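Glyoxalase/bleomycin resistance protein/dioxygenase (Sphaerobacter thermophilus, PDB 4HC5) is an uncharacterised member of the glyoxalase/bleomycin resistance/dioxygenase superfamily that may act as a dioxygenase. Local coordinates at residues R75-Y80 and D122-Q127; T103-P108 and R116-S121. All blocks are in the same frame, centred on the assembly; numbering follows the deposited sequence.

The chain first lays down the four-stranded sheet that begins with strand 13-20, then enters its second sheet through residues 75-80. Strand 79-87 leads into helix 90-99 and on to segment 103-108, which pairs with 116-121 in interaction 2 and closes a short hairpin loop. A turn then brings the chain back so that 122-127 can meet 75-80 in interaction 1, closing a loop of 41 residues within which interaction 2 is nested. Interaction 1 joins strand 79-87, outermost in the second sheet, to strand 126-132, and interaction 2 joins strand 116-121 to the other outermost strand, 103-110. The contacts touch where Gln127 CG packs on Phe120 O and Asn126 O on Ser121 CB.

Interaction 1 (R75-Y80 and D122-Q127); sequences RKPGGY and DPDGNQ
Asn126 turns its side-chain amide toward Gly78, and OD1 accepts the backbone N-H of that glycine at 2.9 Å (Gly78 N to Asn126 OD1), a fairly straight bond at 159° whose donor stands above the carbonyl plane. CG of Asn126 lies anti to its own carbonyl carbon (chi1 -66°), which brings the amide across toward segment 75-80. The other polar atom of the amide is held as well: Asn126 ND2 donates in its own plane to Asp122 OD2 at 3.0 Å and also reaches Ile20 O, so both OD1 and ND2 are engaged, which fixes the flip. Asp122 OD2 also hydrogen-bonds Tyr31 OH, while Asp122 OD1 accepts Asn126 N at 2.9 Å from above the carboxylate plane.

The type I turn from Asp122 to Gly125 thus feeds straight into a parallel strand pair, 79-87 beside 126-132, within a mixed sheet of strand order 1-4-3-2, as in the modules of the vicinal oxygen chelate fold. Gly79 takes part in the pairing through both of its polar backbone atoms: Gly79 N donates to Gly125 O (3.0 Å), and Gly79 O accepts Gln127 N (2.9 Å). At the turn, the Pro77 ring meets Asp124 through CB atoms 3.8 Å apart, whereas the Asp124 carboxylate is engaged by Ser22 OG and a bound glycerol.

Beyond the glycines, Tyr80 and Gln127 are paired and send their side chains to the same face of the sheet. Gln127 was modelled in two conformers, and in this one NE2 lies implausibly near the ring, so the relation of ring and amide is doubtful. Tyr80 also reaches the second subunit, packing on Tyr71 of that subunit, its backbone O accepting a hydrogen bond from Arg75 NH2 of the second subunit.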
loop_
_atom_site.group_PDB
_atom_site.type_symbol
_atom_site.label_atom_id
_atom_site.label_comp_id
_atom_site.label_asym_id
_atom_site.label_seq_id
_atom_site.Cartn_x
_atom_site.Cartn_y
_atom_site.Cartn_z
ATOM N N ARG A 75 -8.550 -7.556 11.856
ATOM C CA ARG A 75 -7.412 -6.684 11.735
ATOM C C ARG A 75 -7.637 -5.401 12.517
ATOM O O ARG A 75 -8.683 -4.837 12.471
ATOM C CB ARG A 75 -7.076 -6.416 10.268
ATOM C CG ARG A 75 -8.067 -5.635 9.453
ATOM C CD ARG A 75 -7.604 -5.570 7.991
ATOM N NE ARG A 75 -7.826 -6.831 7.336
ATOM C CZ ARG A 75 -7.481 -7.093 6.083
ATOM N NH1 ARG A 75 -6.897 -6.165 5.351
ATOM N NH2 ARG A 75 -7.731 -8.268 5.555
ATOM N N LYS A 76 -6.592 -4.964 13.187
ATOM C CA LYS A 76 -6.670 -3.864 14.135
ATOM C C LYS A 76 -5.495 -2.884 13.931
ATOM O O LYS A 76 -4.524 -3.236 13.261
ATOM C CB LYS A 76 -6.708 -4.395 15.588
ATOM C CG LYS A 76 -8.059 -5.100 15.867
ATOM C CD LYS A 76 -8.586 -5.275 17.214
ATOM C CE LYS A 76 -10.089 -5.669 17.192
ATOM N NZ LYS A 76 -11.063 -4.537 16.926
ATOM N N PRO A 77 -5.562 -1.691 14.525
ATOM C CA PRO A 77 -4.459 -0.811 14.393
ATOM C C PRO A 77 -3.209 -1.300 15.080
ATOM O O PRO A 77 -3.250 -2.148 15.992
ATOM C CB PRO A 77 -4.957 0.463 15.091
ATOM C CG PRO A 77 -6.438 0.368 15.100
ATOM C CD PRO A 77 -6.665 -1.084 15.303
ATOM N N GLY A 78 -2.059 -0.771 14.620
ATOM C CA GLY A 78 -0.783 -0.934 15.305
ATOM C C GLY A 78 0.117 -1.966 14.646
ATOM O O GLY A 78 -0.382 -2.942 14.047
ATOM N N GLY A 79 1.399 -1.750 14.748
ATOM C CA GLY A 79 2.342 -2.650 14.171
ATOM C C GLY A 79 2.906 -2.191 12.845
ATOM O O GLY A 79 2.611 -1.154 12.355
ATOM N N TYR A 80 3.756 -3.032 12.289
ATOM C CA TYR A 80 4.325 -2.780 10.967
ATOM C C TYR A 80 3.287 -2.715 9.906
ATOM O O TYR A 80 2.555 -3.617 9.764
ATOM C CB TYR A 80 5.300 -3.884 10.601
ATOM C CG TYR A 80 6.457 -3.825 11.465
ATOM C CD1 TYR A 80 7.333 -2.769 11.398
ATOM C CD2 TYR A 80 6.667 -4.805 12.416
ATOM C CE1 TYR A 80 8.418 -2.701 12.244
ATOM C CE2 TYR A 80 7.749 -4.753 13.259
ATOM C CZ TYR A 80 8.605 -3.697 13.170
ATOM O OH TYR A 80 9.655 -3.670 14.008
ATOM N N ASP A 122 2.411 6.389 13.904
ATOM C CA ASP A 122 1.254 7.274 14.056
ATOM C C ASP A 122 0.709 7.113 15.518
ATOM O O ASP A 122 1.195 6.289 16.285
ATOM C CB ASP A 122 0.205 7.076 12.963
ATOM C CG ASP A 122 -0.652 5.853 13.121
ATOM O OD1 ASP A 122 -0.554 5.109 14.075
ATOM O OD2 ASP A 122 -1.485 5.692 12.163
ATOM N N PRO A 123 -0.371 7.844 15.843
ATOM C CA PRO A 123 -0.887 7.740 17.231
ATOM C C PRO A 123 -1.421 6.383 17.630
ATOM O O PRO A 123 -1.560 6.092 18.801
ATOM C CB PRO A 123 -1.988 8.795 17.252
ATOM C CG PRO A 123 -1.452 9.814 16.281
ATOM C CD PRO A 123 -0.922 8.999 15.129
ATOM N N ASP A 124 -1.841 5.608 16.653
ATOM C CA ASP A 124 -2.344 4.236 16.878
ATOM C C ASP A 124 -1.245 3.192 16.917
ATOM O O ASP A 124 -1.518 2.017 17.050
ATOM C CB ASP A 124 -3.379 3.831 15.859
ATOM C CG ASP A 124 -4.774 4.413 16.098
ATOM O OD1 ASP A 124 -5.324 4.227 17.213
ATOM O OD2 ASP A 124 -5.292 5.078 15.152
ATOM N N GLY A 125 -0.005 3.635 16.744
ATOM C CA GLY A 125 1.079 2.710 16.734
ATOM C C GLY A 125 1.383 2.034 15.386
ATOM O O GLY A 125 2.201 1.097 15.325
ATOM N N ASN A 126 0.721 2.533 14.345
ATOM C CA ASN A 126 1.117 2.049 12.983
ATOM C C ASN A 126 2.515 2.581 12.627
ATOM O O ASN A 126 2.730 3.786 12.670
ATOM C CB ASN A 126 0.127 2.563 11.966
ATOM C CG ASN A 126 -1.291 1.977 12.143
ATOM O OD1 ASN A 126 -1.425 0.754 12.270
ATOM N ND2 ASN A 126 -2.319 2.829 12.151
ATOM N N GLN A 127 3.367 1.642 12.253
ATOM C CA GLN A 127 4.772 1.947 11.969
ATOM C C GLN A 127 5.086 1.997 10.462
ATOM O O GLN A 127 4.652 1.174 9.660
ATOM C CB GLN A 127 5.711 0.943 12.641
ATOM C CG GLN A 127 7.158 1.496 12.723
ATOM C CD GLN A 127 8.092 0.584 13.517
ATOM O OE1 GLN A 127 8.709 0.956 14.551
ATOM N NE2 GLN A 127 8.235 -0.583 13.007
#

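Interaction 2 (T103-P108 and R116-S121); sequences TFTKPP and RATWFS. With GOL (glycerol), chain F.
Phe104 lies beside Phe120 in an antiparallel non-hydrogen-bonded pair of the beta hairpin formed by strands 103-110 and 116-121. Starting at its root, Phe104 CB sits 3.7 Å from Trp119 O. CG then leads into a ring with Phe120 CB over one face, offset toward the rim: Phe120 CB stands 3.9 Å from the Phe104 ring centroid, 23° off the ring normal, a CH-pi contact. Phe104 CD2 meets the methyl Thr118 CG2 at 3.7 Å, the threonine crossing the phenylalanine at about a right angle, and CE2 lies near both that methyl and Phe120 CB. The ring also makes an edge-to-face contact with Tyr94 of helix 90-99.

Thr118 divides its two branches. With OG1 anti to the backbone N (chi1 -171°), the hydroxyl donates to Lys106 O at 2.6 Å, while CG2 is left to the Phe104 ring. Thr105 N adds a backbone bond to Trp119 O (3.0 Å), and the extended Lys106 chain runs alongside the indole in the conformer described. At one end of the contact, Pro108 CB lies over a face of the Arg116 guanidinium, whose NH2 pairs with Asp91. At the other, glycerol O3 accepts from Thr103 N and donates to Ser121 O, and Ser121 N bonds Thr103 O. In the irregular part of the first strand, one water bridges the two backbones, donating to Pro107 O at 2.9 Å and to Ala117 O at 2.8 Å.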
loop_
_atom_site.group_PDB
_atom_site.type_symbol
_atom_site.label_atom_id
_atom_site.label_comp_id
_atom_site.label_asym_id
_atom_site.label_seq_id
_atom_site.Cartn_x
_atom_site.Cartn_y
_atom_site.Cartn_z
ATOM N N THR A 103 6.681 10.268 17.183
ATOM C CA THR A 103 7.562 9.228 17.774
ATOM C C THR A 103 8.383 8.508 16.772
ATOM O O THR A 103 7.819 7.790 15.964
ATOM C CB THR A 103 6.715 8.161 18.569
ATOM O OG1 THR A 103 5.968 8.856 19.584
ATOM C CG2 THR A 103 7.576 7.152 19.241
ATOM N N PHE A 104 9.683 8.718 16.821
ATOM C CA PHE A 104 10.659 7.973 15.995
ATOM C C PHE A 104 11.368 6.951 16.853
ATOM O O PHE A 104 11.518 7.130 18.093
ATOM C CB PHE A 104 11.733 8.890 15.447
ATOM C CG PHE A 104 11.281 9.793 14.373
ATOM C CD1 PHE A 104 10.704 11.029 14.594
ATOM C CD2 PHE A 104 11.420 9.378 13.046
ATOM C CE1 PHE A 104 10.247 11.788 13.573
ATOM C CE2 PHE A 104 10.982 10.173 12.004
ATOM C CZ PHE A 104 10.378 11.382 12.263
ATOM N N THR A 105 11.840 5.873 16.240
ATOM C CA THR A 105 12.608 4.868 16.957
ATOM C C THR A 105 14.054 5.338 17.314
ATOM O O THR A 105 14.633 4.886 18.295
ATOM C CB THR A 105 12.641 3.535 16.224
ATOM O OG1 THR A 105 13.232 3.715 14.965
ATOM C CG2 THR A 105 11.235 2.956 16.071
ATOM N N LYS A 106 14.587 6.187 16.447
ATOM C CA LYS A 106 15.981 6.700 16.568
ATOM C C LYS A 106 16.229 7.704 15.447
ATOM O O LYS A 106 15.393 7.782 14.495
ATOM C CB LYS A 106 17.035 5.590 16.577
ATOM C CG LYS A 106 16.984 4.726 15.311
ATOM C CD LYS A 106 17.997 3.576 15.329
ATOM C CE LYS A 106 17.863 2.747 14.076
ATOM N NZ LYS A 106 18.813 1.633 14.258
ATOM N N PRO A 107 17.347 8.435 15.482
ATOM C CA PRO A 107 17.568 9.351 14.366
ATOM C C PRO A 107 17.861 8.601 13.064
ATOM O O PRO A 107 18.205 7.439 13.091
ATOM C CB PRO A 107 18.788 10.162 14.838
ATOM C CG PRO A 107 18.724 10.038 16.353
ATOM C CD PRO A 107 18.337 8.640 16.557
ATOM N N PRO A 108 17.763 9.306 11.955
ATOM C CA PRO A 108 18.199 8.727 10.662
ATOM C C PRO A 108 19.604 8.139 10.774
ATOM O O PRO A 108 20.508 8.710 11.386
ATOM C CB PRO A 108 18.158 9.907 9.722
ATOM C CG PRO A 108 17.082 10.828 10.321
ATOM C CD PRO A 108 17.349 10.700 11.793
ATOM N N ARG A 116 19.784 6.686 3.855
ATOM C CA ARG A 116 19.493 6.956 5.229
ATOM C C ARG A 116 18.004 6.753 5.481
ATOM O O ARG A 116 17.215 7.019 4.646
ATOM C CB ARG A 116 19.966 8.336 5.606
ATOM C CG ARG A 116 21.475 8.431 5.593
ATOM C CD ARG A 116 21.897 9.878 5.608
ATOM N NE ARG A 116 21.777 10.396 6.927
ATOM C CZ ARG A 116 21.219 11.552 7.213
ATOM N NH1 ARG A 116 20.736 12.305 6.261
ATOM N NH2 ARG A 116 21.167 11.920 8.445
ATOM N N ALA A 117 17.715 6.207 6.645
ATOM C CA ALA A 117 16.340 5.796 6.992
ATOM C C ALA A 117 16.156 5.802 8.487
ATOM O O ALA A 117 17.119 5.689 9.284
ATOM C CB ALA A 117 16.009 4.448 6.392
ATOM N N THR A 118 14.874 5.780 8.857
ATOM C CA THR A 118 14.451 5.515 10.225
ATOM C C THR A 118 13.011 5.042 10.229
ATOM O O THR A 118 12.417 4.886 9.174
ATOM C CB THR A 118 14.719 6.711 11.176
ATOM O OG1 THR A 118 14.454 6.266 12.536
ATOM C CG2 THR A 118 13.976 7.973 10.799
ATOM N N TRP A 119 12.456 4.876 11.393
ATOM C CA TRP A 119 11.044 4.448 11.559
ATOM C C TRP A 119 10.302 5.377 12.482
ATOM O O TRP A 119 10.867 5.928 13.442
ATOM C CB TRP A 119 10.957 3.057 12.215
ATOM C CG TRP A 119 11.550 1.943 11.350
ATOM C CD1 TRP A 119 10.841 0.997 10.590
ATOM C CD2 TRP A 119 12.971 1.599 11.160
ATOM N NE1 TRP A 119 11.692 0.158 9.996
ATOM C CE2 TRP A 119 12.997 0.431 10.313
ATOM C CE3 TRP A 119 14.190 2.130 11.615
ATOM C CZ2 TRP A 119 14.220 -0.141 9.876
ATOM C CZ3 TRP A 119 15.407 1.510 11.240
ATOM C CH2 TRP A 119 15.421 0.419 10.372
ATOM N N PHE A 120 9.041 5.586 12.173
ATOM C CA PHE A 120 8.166 6.367 13.017
ATOM C C PHE A 120 6.805 5.734 13.071
ATOM O O PHE A 120 6.426 4.890 12.238
ATOM C CB PHE A 120 8.112 7.830 12.626
ATOM C CG PHE A 120 7.269 8.087 11.418
ATOM C CD1 PHE A 120 5.934 8.348 11.540
ATOM C CD2 PHE A 120 7.853 8.135 10.154
ATOM C CE1 PHE A 120 5.163 8.593 10.426
ATOM C CE2 PHE A 120 7.061 8.366 9.046
ATOM C CZ PHE A 120 5.741 8.605 9.188
ATOM N N SER A 121 6.040 6.138 14.044
ATOM C CA SER A 121 4.657 5.679 14.212
ATOM C C SER A 121 3.646 6.788 14.288
ATOM O O SER A 121 3.931 7.936 14.603
ATOM C CB SER A 121 4.515 4.858 15.498
ATOM O OG SER A 121 5.338 3.685 15.502
HETATM C C1 GOL F . 1.079 10.306 19.174
HETATM O O1 GOL F . 1.318 9.208 20.088
HETATM C C2 GOL F . 2.310 10.571 18.273
HETATM O O2 GOL F . 1.982 11.665 17.435
HETATM C C3 GOL F . 2.633 9.469 17.294
HETATM O O3 GOL F . 3.902 9.543 16.663
HETATM O O HOH W 1 17.424 4.902 11.948
#